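Local coordinates for protein folylpolyglutamate synthase/dihydrofolate synthase (Thermotoga maritima, PDB 1O5Z) that probably adds L-glutamate to dihydropteroate and to tetrahydrofolyl polyglutamates at the expense of ATP, acting as a magnesium-dependent ligase of folate biosynthesis, at residues 328-331 against 332-336. Numbering follows the deposited sequence.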
ATOM      1  N   GLY A 328      -9.408 -11.882   0.734  1.00 43.71           N
ATOM      2  CA  GLY A 328      -8.876 -10.999   1.764  1.00 43.23           C
ATOM      3  C   GLY A 328      -9.443 -11.254   3.151  1.00 43.35           C
ATOM      4  O   GLY A 328      -8.743 -11.160   4.163  1.00 44.09           O
ATOM      5  N   ALA A 329     -10.734 -11.529   3.201  1.00 43.50           N
ATOM      6  CA  ALA A 329     -11.416 -11.862   4.441  1.00 43.94           C
ATOM      7  C   ALA A 329     -10.866 -13.166   5.074  1.00 44.08           C
ATOM      8  O   ALA A 329     -10.594 -13.255   6.253  1.00 44.02           O
ATOM      9  CB  ALA A 329     -12.876 -12.002   4.150  1.00 43.84           C
ATOM     10  N   GLU A 330     -10.696 -14.175   4.253  1.00 45.10           N
ATOM     11  CA  GLU A 330     -10.098 -15.435   4.677  1.00 45.69           C
ATOM     12  C   GLU A 330      -8.697 -15.200   5.261  1.00 45.33           C
ATOM     13  O   GLU A 330      -8.345 -15.803   6.259  1.00 45.78           O
ATOM     14  CB  GLU A 330     -10.042 -16.377   3.474  1.00 46.29           C
ATOM     15  CG  GLU A 330      -9.623 -17.816   3.758  1.00 49.06           C
ATOM     16  CD  GLU A 330     -10.806 -18.691   4.133  1.00 54.03           C
ATOM     17  OE1 GLU A 330     -11.435 -18.395   5.202  1.00 58.67           O
ATOM     18  OE2 GLU A 330     -11.113 -19.640   3.351  1.00 53.34           O
ATOM     19  N   SER A 331      -7.901 -14.337   4.641  1.00 44.98           N
ATOM     20  CA  SER A 331      -6.587 -13.965   5.196  1.00 45.46           C
ATOM     21  C   SER A 331      -6.686 -13.249   6.526  1.00 44.94           C
ATOM     22  O   SER A 331      -5.837 -13.418   7.398  1.00 45.28           O
ATOM     23  CB  SER A 331      -5.847 -12.997   4.273  1.00 45.40           C
ATOM     24  OG  SER A 331      -5.479 -13.670   3.120  1.00 47.89           O
ATOM     25  N   LEU A 332      -7.693 -12.399   6.647  1.00 43.64           N
ATOM     26  CA  LEU A 332      -7.894 -11.684   7.867  1.00 42.93           C
ATOM     27  C   LEU A 332      -8.078 -12.686   8.987  1.00 42.43           C
ATOM     28  O   LEU A 332      -7.452 -12.576  10.008  1.00 42.24           O
ATOM     29  CB  LEU A 332      -9.107 -10.744   7.757  1.00 42.50           C
ATOM     30  CG  LEU A 332      -9.470 -10.059   9.072  1.00 42.71           C
ATOM     31  CD1 LEU A 332      -8.239  -9.264   9.530  1.00 44.73           C
ATOM     32  CD2 LEU A 332     -10.657  -9.174   8.929  1.00 43.55           C
ATOM     33  N   VAL A 333      -8.926 -13.678   8.755  1.00 42.25           N
ATOM     34  CA  VAL A 333      -9.324 -14.616   9.774  1.00 42.17           C
ATOM     35  C   VAL A 333      -8.157 -15.457  10.214  1.00 42.50           C
ATOM     36  O   VAL A 333      -8.051 -15.810  11.378  1.00 41.44           O
ATOM     37  CB  VAL A 333     -10.434 -15.540   9.235  1.00 42.29           C
ATOM     38  CG1 VAL A 333     -10.613 -16.770  10.129  1.00 43.81           C
ATOM     39  CG2 VAL A 333     -11.753 -14.787   9.054  1.00 42.77           C
ATOM     40  N   ARG A 334      -7.308 -15.814   9.257  1.00 43.73           N
ATOM     41  CA  ARG A 334      -6.051 -16.505   9.516  1.00 44.44           C
ATOM     42  C   ARG A 334      -5.175 -15.687  10.436  1.00 44.07           C
ATOM     43  O   ARG A 334      -4.632 -16.177  11.408  1.00 44.02           O
ATOM     44  CB  ARG A 334      -5.282 -16.705   8.221  1.00 45.22           C
ATOM     45  CG  ARG A 334      -5.965 -17.614   7.256  1.00 48.82           C
ATOM     46  CD  ARG A 334      -5.026 -18.398   6.347  1.00 52.64           C
ATOM     47  NE  ARG A 334      -5.748 -19.552   5.807  1.00 55.94           N
ATOM     48  CZ  ARG A 334      -6.480 -19.551   4.693  1.00 57.39           C
ATOM     49  NH1 ARG A 334      -6.570 -18.441   3.956  1.00 58.91           N
ATOM     50  NH2 ARG A 334      -7.113 -20.668   4.307  1.00 56.03           N
ATOM     51  N   SER A 335      -5.013 -14.434  10.090  1.00 43.78           N
ATOM     52  CA  SER A 335      -4.262 -13.504  10.920  1.00 44.25           C
ATOM     53  C   SER A 335      -4.852 -13.320  12.328  1.00 44.08           C
ATOM     54  O   SER A 335      -4.125 -13.346  13.313  1.00 43.80           O
ATOM     55  CB  SER A 335      -4.140 -12.172  10.175  1.00 44.11           C
ATOM     56  OG  SER A 335      -3.178 -12.343   9.138  1.00 44.94           O
ATOM     57  N   LEU A 336      -6.174 -13.175  12.412  1.00 44.42           N
ATOM     58  CA  LEU A 336      -6.892 -13.195  13.697  1.00 44.14           C
ATOM     59  C   LEU A 336      -6.650 -14.412  14.560  1.00 44.88           C
ATOM     60  O   LEU A 336      -6.596 -14.287  15.767  1.00 45.90           O
ATOM     61  CB  LEU A 336      -8.389 -13.065  13.492  1.00 43.30           C
ATOM     62  CG  LEU A 336      -8.831 -11.711  13.014  1.00 43.15           C
ATOM     63  CD1 LEU A 336     -10.206 -11.841  12.524  1.00 42.83           C
ATOM     64  CD2 LEU A 336      -8.746 -10.684  14.150  1.00 45.41           C
TER
HETATM   65  O   HOH W   1      -3.798 -10.762   7.149  1.00 54.19           O
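The carbonyl oxygen of Ser331 is gripped twice. Ser335 N donates to Ser331 O at 3.0 Å in a nearly straight bond (168° at the hydrogen), and a water adds a weak second bond to the same oxygen. That water lies 2.6 Å from Ser335 OG, so the hydroxyl and the carbonyl one turn earlier are bridged on a partly exposed side of the helix. Ser335 OG lies beside its own backbone N (chi1 -75°), a rotation that turns the hydroxyl back toward the preceding turn. Three further i to i+4 bonds, from Leu332, Val333 and Arg334 N to the carbonyls of Gly328, Ala329 and Glu330, continue the same alpha-helical pattern.

Glu330 and Arg334, also one turn apart, illustrate a charge pair that stops short of a salt bridge. Glu330 OE2 is 4.2 Å from Arg334 NH2, but the oxygen sits off the plane of the guanidinium and no N-H is aimed at it, which probably leaves only the attraction of the charges; the two flat groups are turned 67° from one another. The touching is done by methylenes against polar atoms: Glu330 CG comes close to Arg334 NH1 (3.1 Å), oblique to the guanidinium, and Arg334 CG lies against Glu330 O. The carboxylate also has a long, weak ion pair with Lys363.

Within the glutamate ligase domain of the Mur ligase family, Ala329, Leu332 and Val333 meet Tyr364 in a neighbouring loop, and Val333 also touches Ile367. The buried side of helix 326-339 lies against the mixed sheet, where Leu332 packs on Val416 and Thr418 of strand 414-418 and Leu336 joins it on Val416.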